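Local coordinates for protein elongation factor 1-gamma 1 (Saccharomyces cerevisiae, PDB 1NHY) that is a subunit of the eukaryotic elongation factor 1 complex that probably helps anchor it to other cellular components, seen here as the subunit's GST-like N-terminal domain, at residues M1-Y7 against L26-V31; I12-V16 against S167-R171; D141-L147 against H185-W191. One frame throughout, in Å; residues are numbered along the deposited sequence.

Contact 1. Residues M1-Y7 against L26-V31; sequences MSQGTLY and LDVKVV
Met1 N forms a salt bridge with Asp27 OD1 at 2.9 Å. The amino group reaches the syn side of the carboxylate, a little out of its plane. Asp27 has CG anti to its backbone N (chi1 -163°), which carries the carboxylate up to the type I turn of Met1 to Gly4. Ser2 OG adds a weak hydrogen bond to OD2, the other oxygen of the same carboxylate. Gln3 answers from its side chain: OE1 takes the N-H of Asp27 on a lone pair, in the carbonyl plane, with Asp27 N and Gln3 OE1 3.2 Å apart. Its amide and the Asp27 carboxylate are turned 72° against each other, and Gln3 CG rests on Asp27 CB.

Beyond the turn the backbones pair as parallel strands. Lys29 N donates to Gly4 O at 2.8 Å. Leu6 N donates to Lys29 O, and Val31 N to Leu6 O at 3.2 Å. Strands 5-7 and 29-31 are the two strands of a beta-alpha-beta unit, with helix 12-24 as the crossover, in the thioredoxin-like half of the GST fold. Strand 5-7 is the inner one; strand 51-53 flanks it on its other edge.

Leu6 and Val30 share the sheet face that helix 12-24 packs on. There Leu6 CB meets Val28 CG1 at 3.9 Å, and Val21 of the helix touches both Leu6 and Val28. Thr5, Lys29, Tyr7 and Val31 lie on the other face, where Tyr7 OH bonds to Asp43. Thr5 and Lys29 run side by side, pointing the same way, with OG1 of Thr5 3.7 Å from CB of Lys29. Thr5 CG2 touches Val31 CG2 at 3.9 Å. The poorly ordered selenomethionine side chain of Met1 crosses Lys29 at about a right angle, SE against CB.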
# COMPACT_ATOMS: atom_id res chain seq x y z
N MSE A 1 -12.65 -22.23 2.08
CA MSE A 1 -11.46 -21.67 1.36
C MSE A 1 -11.61 -21.90 -0.14
O MSE A 1 -10.63 -21.90 -0.88
CB MSE A 1 -10.17 -22.35 1.84
CG MSE A 1 -10.03 -22.42 3.36
SE MSE A 1 -10.38 -20.69 4.21
CE MSE A 1 -12.26 -20.96 4.69
N SER A 2 -12.86 -22.10 -0.57
CA SER A 2 -13.18 -22.38 -1.96
C SER A 2 -12.61 -21.42 -3.00
O SER A 2 -12.22 -21.84 -4.09
CB SER A 2 -14.70 -22.42 -2.14
OG SER A 2 -15.26 -21.14 -1.95
N GLN A 3 -12.57 -20.15 -2.66
CA GLN A 3 -12.08 -19.14 -3.58
C GLN A 3 -10.58 -19.02 -3.76
O GLN A 3 -10.11 -18.19 -4.55
CB GLN A 3 -12.64 -17.79 -3.19
CG GLN A 3 -14.11 -17.70 -3.45
CD GLN A 3 -14.54 -16.28 -3.66
OE1 GLN A 3 -14.45 -15.45 -2.75
NE2 GLN A 3 -15.00 -15.97 -4.87
N GLY A 4 -9.81 -19.84 -3.05
CA GLY A 4 -8.38 -19.79 -3.20
C GLY A 4 -7.58 -19.44 -1.97
O GLY A 4 -8.14 -19.15 -0.91
N THR A 5 -6.27 -19.45 -2.12
CA THR A 5 -5.37 -19.17 -1.02
C THR A 5 -4.42 -18.02 -1.32
O THR A 5 -3.89 -17.89 -2.42
CB THR A 5 -4.56 -20.41 -0.70
OG1 THR A 5 -5.45 -21.48 -0.37
CG2 THR A 5 -3.61 -20.14 0.47
N LEU A 6 -4.18 -17.18 -0.32
CA LEU A 6 -3.28 -16.06 -0.49
C LEU A 6 -2.05 -16.19 0.40
O LEU A 6 -2.10 -15.85 1.57
CB LEU A 6 -4.03 -14.77 -0.17
CG LEU A 6 -3.20 -13.50 0.08
CD1 LEU A 6 -2.30 -13.19 -1.12
CD2 LEU A 6 -4.15 -12.34 0.37
N TYR A 7 -0.95 -16.69 -0.16
CA TYR A 7 0.28 -16.80 0.62
C TYR A 7 0.81 -15.39 0.81
O TYR A 7 1.22 -14.73 -0.14
CB TYR A 7 1.32 -17.62 -0.13
CG TYR A 7 1.01 -19.09 -0.28
CD1 TYR A 7 1.24 -19.98 0.76
CD2 TYR A 7 0.50 -19.59 -1.47
CE1 TYR A 7 0.98 -21.34 0.62
CE2 TYR A 7 0.23 -20.94 -1.63
CZ TYR A 7 0.47 -21.81 -0.57
OH TYR A 7 0.22 -23.16 -0.72
N LEU A 26 -13.81 -12.13 1.42
CA LEU A 26 -13.52 -13.10 0.39
C LEU A 26 -13.29 -14.45 1.04
O LEU A 26 -12.75 -14.54 2.15
CB LEU A 26 -12.27 -12.67 -0.40
CG LEU A 26 -12.47 -11.40 -1.20
CD1 LEU A 26 -11.15 -10.97 -1.83
CD2 LEU A 26 -13.52 -11.64 -2.28
N ASP A 27 -13.72 -15.51 0.37
CA ASP A 27 -13.55 -16.85 0.88
C ASP A 27 -12.15 -17.34 0.55
O ASP A 27 -11.94 -18.49 0.14
CB ASP A 27 -14.57 -17.77 0.24
CG ASP A 27 -14.75 -19.06 1.00
OD1 ASP A 27 -13.75 -19.59 1.56
OD2 ASP A 27 -15.90 -19.55 1.03
N VAL A 28 -11.19 -16.47 0.75
CA VAL A 28 -9.81 -16.78 0.45
C VAL A 28 -9.01 -17.05 1.72
O VAL A 28 -9.10 -16.29 2.68
CB VAL A 28 -9.18 -15.63 -0.34
CG1 VAL A 28 -7.75 -15.96 -0.71
CG2 VAL A 28 -10.02 -15.35 -1.57
N LYS A 29 -8.24 -18.13 1.70
CA LYS A 29 -7.39 -18.51 2.82
C LYS A 29 -6.12 -17.70 2.84
O LYS A 29 -5.40 -17.63 1.84
CB LYS A 29 -7.01 -19.98 2.69
CG LYS A 29 -5.87 -20.42 3.60
CD LYS A 29 -5.56 -21.90 3.38
CE LYS A 29 -4.62 -22.45 4.45
NZ LYS A 29 -4.17 -23.85 4.15
N VAL A 30 -5.82 -17.07 3.97
CA VAL A 30 -4.60 -16.29 4.04
C VAL A 30 -3.63 -17.10 4.88
O VAL A 30 -3.99 -17.63 5.91
CB VAL A 30 -4.84 -14.91 4.66
CG1 VAL A 30 -3.59 -14.06 4.56
CG2 VAL A 30 -5.98 -14.23 3.92
N VAL A 31 -2.40 -17.23 4.41
CA VAL A 31 -1.42 -18.02 5.13
C VAL A 31 -0.07 -17.39 4.95
O VAL A 31 0.14 -16.62 4.01
CB VAL A 31 -1.32 -19.44 4.53
CG1 VAL A 31 -0.55 -20.35 5.46
CG2 VAL A 31 -2.71 -19.97 4.27

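Contact 2. Residues I12-V16 against S167-R171; sequences IRTWV and SIFTR. With SO4 (sulfate ion), chain B.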
# COMPACT_ATOMS: atom_id res chain seq x y z
N ILE A 12 4.63 -4.70 4.05
CA ILE A 12 3.71 -3.70 3.56
C ILE A 12 2.94 -4.13 2.29
O ILE A 12 1.71 -3.97 2.22
CB ILE A 12 4.44 -2.38 3.31
CG1 ILE A 12 4.72 -1.71 4.64
CG2 ILE A 12 3.59 -1.44 2.48
CD1 ILE A 12 3.46 -1.24 5.33
N ARG A 13 3.65 -4.69 1.31
CA ARG A 13 3.01 -5.11 0.06
C ARG A 13 1.93 -6.17 0.27
O ARG A 13 1.16 -6.48 -0.63
CB ARG A 13 4.05 -5.62 -0.94
CG ARG A 13 4.75 -6.88 -0.51
CD ARG A 13 5.84 -7.27 -1.49
NE ARG A 13 6.76 -8.22 -0.85
CZ ARG A 13 7.84 -8.75 -1.43
NH1 ARG A 13 8.16 -8.43 -2.68
NH2 ARG A 13 8.61 -9.60 -0.75
N THR A 14 1.85 -6.71 1.48
CA THR A 14 0.87 -7.72 1.79
C THR A 14 -0.33 -7.17 2.52
O THR A 14 -1.40 -7.77 2.54
CB THR A 14 1.48 -8.80 2.65
OG1 THR A 14 2.33 -9.62 1.84
CG2 THR A 14 0.40 -9.65 3.27
N TRP A 15 -0.17 -6.01 3.12
CA TRP A 15 -1.24 -5.42 3.88
C TRP A 15 -2.57 -5.31 3.14
O TRP A 15 -3.56 -5.91 3.56
CB TRP A 15 -0.80 -4.06 4.40
CG TRP A 15 0.30 -4.14 5.44
CD1 TRP A 15 1.16 -5.20 5.66
CD2 TRP A 15 0.69 -3.12 6.35
NE1 TRP A 15 2.05 -4.88 6.65
CE2 TRP A 15 1.79 -3.62 7.10
CE3 TRP A 15 0.22 -1.83 6.62
CZ2 TRP A 15 2.41 -2.86 8.08
CZ3 TRP A 15 0.84 -1.07 7.60
CH2 TRP A 15 1.93 -1.59 8.32
N VAL A 16 -2.61 -4.57 2.04
CA VAL A 16 -3.87 -4.43 1.31
C VAL A 16 -4.50 -5.76 0.91
O VAL A 16 -5.67 -5.98 1.18
CB VAL A 16 -3.72 -3.53 0.07
CG1 VAL A 16 -5.01 -3.55 -0.75
CG2 VAL A 16 -3.41 -2.11 0.50
N SER A 167 -0.60 2.47 2.28
CA SER A 167 0.40 1.50 2.66
C SER A 167 1.80 2.01 2.34
O SER A 167 2.74 1.81 3.10
CB SER A 167 0.17 0.18 1.92
OG SER A 167 0.51 0.31 0.55
N ILE A 168 1.95 2.68 1.21
CA ILE A 168 3.26 3.18 0.85
C ILE A 168 3.75 4.23 1.83
O ILE A 168 4.86 4.14 2.36
CB ILE A 168 3.23 3.72 -0.59
CG1 ILE A 168 3.09 2.52 -1.53
CG2 ILE A 168 4.49 4.54 -0.89
CD1 ILE A 168 2.72 2.86 -2.94
N PHE A 169 2.90 5.22 2.09
CA PHE A 169 3.23 6.28 3.02
C PHE A 169 3.71 5.76 4.37
O PHE A 169 4.60 6.34 4.98
CB PHE A 169 2.01 7.16 3.22
CG PHE A 169 2.05 8.42 2.43
CD1 PHE A 169 2.93 9.43 2.79
CD2 PHE A 169 1.21 8.62 1.33
CE1 PHE A 169 2.97 10.64 2.07
CE2 PHE A 169 1.24 9.82 0.61
CZ PHE A 169 2.13 10.83 0.98
N THR A 170 3.14 4.65 4.82
CA THR A 170 3.53 4.05 6.09
C THR A 170 5.02 4.21 6.46
O THR A 170 5.35 5.08 7.27
CB THR A 170 3.12 2.59 6.08
OG1 THR A 170 1.71 2.53 5.85
CG2 THR A 170 3.44 1.92 7.39
N ARG A 171 5.91 3.42 5.88
CA ARG A 171 7.34 3.53 6.20
C ARG A 171 7.86 4.97 6.30
O ARG A 171 8.77 5.25 7.08
CB ARG A 171 8.16 2.77 5.16
CG ARG A 171 7.79 1.29 5.06
CD ARG A 171 8.12 0.51 6.34
NE ARG A 171 7.00 -0.34 6.77
CZ ARG A 171 7.12 -1.58 7.23
NH1 ARG A 171 8.32 -2.15 7.32
NH2 ARG A 171 6.04 -2.26 7.61
S SO4 B . 8.76 -3.79 4.39
O1 SO4 B . 7.84 -4.12 3.29
O2 SO4 B . 10.03 -4.54 4.22
O3 SO4 B . 9.04 -2.33 4.41
O4 SO4 B . 8.14 -4.18 5.68
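Ile12 and Ser167 bring their CA atoms to 6.2 Å where the helix segments 12-16 and 167-171 run roughly antiparallel, at 147°, with their axes 9.6 Å apart. Ile12 carries most of the packing and uses both of its branches. CG2, set anti to the backbone N, reaches CB of Ser167 at 3.8 Å. The other branch, with CG1 beside the backbone N (chi1 -76°), goes to Thr170 and Arg171. Its CD1 meets Thr170 CG2 at 3.8 Å, and it also lies over one face of the Trp15 ring, towards the rim. Thr170 CG2 in turn touches CH2 of Trp15 at 3.9 Å.

This is a join between the two halves of the GST fold. Helix 12-24 belongs to the thioredoxin-like N-terminal part, and helix 160-175 to the all-helical C-terminal part. Tyr205 ties the same spot from outside: its OH bonds to Thr170 OG1, and its ring meets Trp15 edge-to-face.

Arg171 bends back towards Ile12 and a sulfate ion, probably from the crystallisation liquor. Sulfate O4 and Ile12 CG1 lie over the same face of the guanidinium group. NH1 of Arg171 is 2.6 Å from O4 of the sulfate, and the two charges probably attract. CG1 of Ile12 is 3.3 Å from NH2 of Arg171. Trp15 CZ2 comes to the guanidinium edge, with the ring and guanidinium planes 64° apart. Cutting Arg171 back to an alanine would probably leave the sulfate without this positive partner and open a gap beside Ile12 CG1 and the Trp15 ring. The anion is also held weakly by the backbone: Ile12 N donates to sulfate O1 at 3.3 Å.

Contact 3. Residues D141-L147 against H185-W191; sequences DIFENRL and HPAIVRW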
# COMPACT_ATOMS: atom_id res chain seq x y z
N ASP A 141 4.13 16.88 -2.18
CA ASP A 141 3.36 18.08 -2.46
C ASP A 141 2.19 17.79 -3.36
O ASP A 141 1.13 18.37 -3.20
CB ASP A 141 4.23 19.15 -3.08
CG ASP A 141 5.34 19.59 -2.16
OD1 ASP A 141 5.08 19.69 -0.93
OD2 ASP A 141 6.47 19.84 -2.66
N ILE A 142 2.38 16.88 -4.31
CA ILE A 142 1.30 16.51 -5.22
C ILE A 142 0.11 16.02 -4.41
O ILE A 142 -1.05 16.37 -4.69
CB ILE A 142 1.70 15.35 -6.16
CG1 ILE A 142 2.98 15.70 -6.90
CG2 ILE A 142 0.59 15.09 -7.16
CD1 ILE A 142 2.79 16.86 -7.86
N PHE A 143 0.42 15.19 -3.41
CA PHE A 143 -0.57 14.63 -2.52
C PHE A 143 -1.25 15.70 -1.69
O PHE A 143 -2.47 15.88 -1.78
CB PHE A 143 0.09 13.63 -1.60
CG PHE A 143 0.22 12.29 -2.21
CD1 PHE A 143 -0.75 11.32 -2.01
CD2 PHE A 143 1.30 12.00 -3.02
CE1 PHE A 143 -0.66 10.07 -2.61
CE2 PHE A 143 1.41 10.75 -3.63
CZ PHE A 143 0.42 9.78 -3.42
N GLU A 144 -0.45 16.40 -0.88
CA GLU A 144 -0.97 17.47 -0.03
C GLU A 144 -1.85 18.41 -0.80
O GLU A 144 -2.93 18.76 -0.34
CB GLU A 144 0.15 18.31 0.59
CG GLU A 144 0.52 17.96 2.03
CD GLU A 144 -0.49 18.43 3.08
OE1 GLU A 144 -0.59 19.66 3.35
OE2 GLU A 144 -1.18 17.56 3.65
N ASN A 145 -1.39 18.85 -1.96
CA ASN A 145 -2.19 19.78 -2.74
C ASN A 145 -3.57 19.22 -3.01
O ASN A 145 -4.54 19.95 -2.98
CB ASN A 145 -1.55 20.12 -4.07
CG ASN A 145 -0.25 20.85 -3.92
OD1 ASN A 145 -0.14 21.79 -3.13
ND2 ASN A 145 0.77 20.41 -4.68
N ARG A 146 -3.65 17.92 -3.29
CA ARG A 146 -4.95 17.34 -3.58
C ARG A 146 -5.77 17.10 -2.32
O ARG A 146 -6.96 17.44 -2.27
CB ARG A 146 -4.75 16.05 -4.39
CG ARG A 146 -5.63 14.88 -3.99
CD ARG A 146 -7.10 15.13 -4.25
NE ARG A 146 -7.43 15.11 -5.67
CZ ARG A 146 -8.64 14.87 -6.15
NH1 ARG A 146 -9.65 14.62 -5.33
NH2 ARG A 146 -8.84 14.85 -7.45
N LEU A 147 -5.13 16.52 -1.29
CA LEU A 147 -5.79 16.22 -0.03
C LEU A 147 -6.26 17.46 0.70
O LEU A 147 -7.00 17.37 1.69
CB LEU A 147 -4.86 15.45 0.90
CG LEU A 147 -4.83 13.92 0.80
CD1 LEU A 147 -6.12 13.40 0.18
CD2 LEU A 147 -3.64 13.52 -0.01
N HIS A 185 2.27 19.30 6.81
CA HIS A 185 1.57 18.47 5.85
C HIS A 185 0.35 17.84 6.51
O HIS A 185 0.25 16.62 6.66
CB HIS A 185 2.54 17.41 5.30
CG HIS A 185 3.63 17.99 4.46
ND1 HIS A 185 3.37 18.73 3.32
CD2 HIS A 185 4.98 17.99 4.60
CE1 HIS A 185 4.51 19.16 2.80
NE2 HIS A 185 5.50 18.72 3.56
N PRO A 186 -0.61 18.69 6.91
CA PRO A 186 -1.86 18.29 7.56
C PRO A 186 -2.70 17.33 6.74
O PRO A 186 -2.99 16.22 7.17
CB PRO A 186 -2.59 19.60 7.77
CG PRO A 186 -1.50 20.59 7.86
CD PRO A 186 -0.58 20.15 6.75
N ALA A 187 -3.09 17.80 5.56
CA ALA A 187 -3.91 17.03 4.65
C ALA A 187 -3.47 15.56 4.61
O ALA A 187 -4.28 14.66 4.86
CB ALA A 187 -3.86 17.64 3.25
N ILE A 188 -2.19 15.34 4.31
CA ILE A 188 -1.65 13.99 4.24
C ILE A 188 -1.98 13.22 5.52
O ILE A 188 -2.44 12.07 5.47
CB ILE A 188 -0.11 14.01 4.05
CG1 ILE A 188 0.25 14.87 2.84
CG2 ILE A 188 0.42 12.59 3.88
CD1 ILE A 188 -0.43 14.44 1.57
N VAL A 189 -1.76 13.87 6.66
CA VAL A 189 -2.04 13.25 7.96
C VAL A 189 -3.52 12.92 8.10
O VAL A 189 -3.89 11.77 8.35
CB VAL A 189 -1.63 14.17 9.11
CG1 VAL A 189 -1.86 13.45 10.42
CG2 VAL A 189 -0.18 14.57 8.96
N ARG A 190 -4.36 13.95 7.95
CA ARG A 190 -5.80 13.78 8.02
C ARG A 190 -6.18 12.50 7.25
O ARG A 190 -6.69 11.53 7.82
CB ARG A 190 -6.49 14.98 7.38
CG ARG A 190 -7.98 14.81 7.24
CD ARG A 190 -8.60 16.00 6.56
NE ARG A 190 -8.17 16.16 5.17
CZ ARG A 190 -8.31 15.24 4.23
NH1 ARG A 190 -8.88 14.06 4.50
NH2 ARG A 190 -7.93 15.51 2.98
N TRP A 191 -5.89 12.55 5.94
CA TRP A 191 -6.13 11.47 4.98
C TRP A 191 -5.58 10.13 5.47
O TRP A 191 -6.29 9.13 5.49
CB TRP A 191 -5.47 11.85 3.64
CG TRP A 191 -5.33 10.72 2.62
CD1 TRP A 191 -6.33 10.18 1.84
CD2 TRP A 191 -4.15 9.94 2.35
NE1 TRP A 191 -5.83 9.11 1.12
CE2 TRP A 191 -4.50 8.94 1.41
CE3 TRP A 191 -2.83 10.00 2.82
CZ2 TRP A 191 -3.59 8.00 0.93
CZ3 TRP A 191 -1.91 9.05 2.35
CH2 TRP A 191 -2.30 8.07 1.41
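Leu147 is a knob in a hole formed by Ala187, Ile188, Arg190 and Trp191. It belongs to the last turn of helix 126-147, which meets the start of helix 186-197 within the all-helical C-terminal part of the GST fold. The two short axes cross at 75°, 8.1 Å apart.

The polar contacts lie at helix ends. His185 is the N-cap residue of helix 186-197, and Glu144 comes from the neighbouring helix to its first turn. Glu144 OE2 is placed to accept the N-H of Ile188, but it sits too close to Ala187 in the model, so this bond is doubtful in detail. The chain of Glu144 bends at chi2 (-74°), which turns the carboxylate towards this helix start. Its CG lies at the edge of the His185 ring, 3.2 Å from ND1. At the other end of the contact, Arg190 NH2 donates to Leu147 O, a carbonyl at the C-terminal end of its helix, but the modelled distance is too short to be taken literally. That carbonyl sits at the guanidinium edge, near its plane. The same arginine makes weak bonds to the carbonyls of Tyr150 and Thr151, just after the helix.

The apolar contacts fill the space between. Ile188 CD1 touches Phe143 CB at 3.3 Å and Leu147 CD2 at 3.7 Å. CB of Leu147 meets CB of Ala187 at 3.4 Å. Phe169 of helix 160-175 backs this layer, meeting the Phe143 ring edge-to-face.

A further ring contact is with Trp191, whose NE1 is hydrogen-bonded to Asp162. Its side chain is crossed obliquely by Leu147, CG of Leu147 lying 3.6 Å from CB of Trp191. Leu147 CD2 stands over one face of the indole, 4.1 Å above the plane and offset towards the rim.

Overall arrangement
All three contacts are partly buried. Contact 2 is the most central, its centre about 4 Å from the chain's centre, and none of its touching residues is exposed. Contacts 1 and 3 lie about 20 and 16 Å out, on opposite sides; contact 1 has the most exposed residues. Contact 1 stays within the N-terminal part and contact 3 within the C-terminal part; contact 2 joins the two. Helix 12-24 links contacts 1 and 2. Contacts 2 and 3 touch through Phe169. The chemistry differs accordingly: strand backbone bonds and a salt-bridged turn at the N-terminus in contact 1, mainly side-chain packing and a bound anion in contact 2, helix-end bonds around an apolar centre in contact 3.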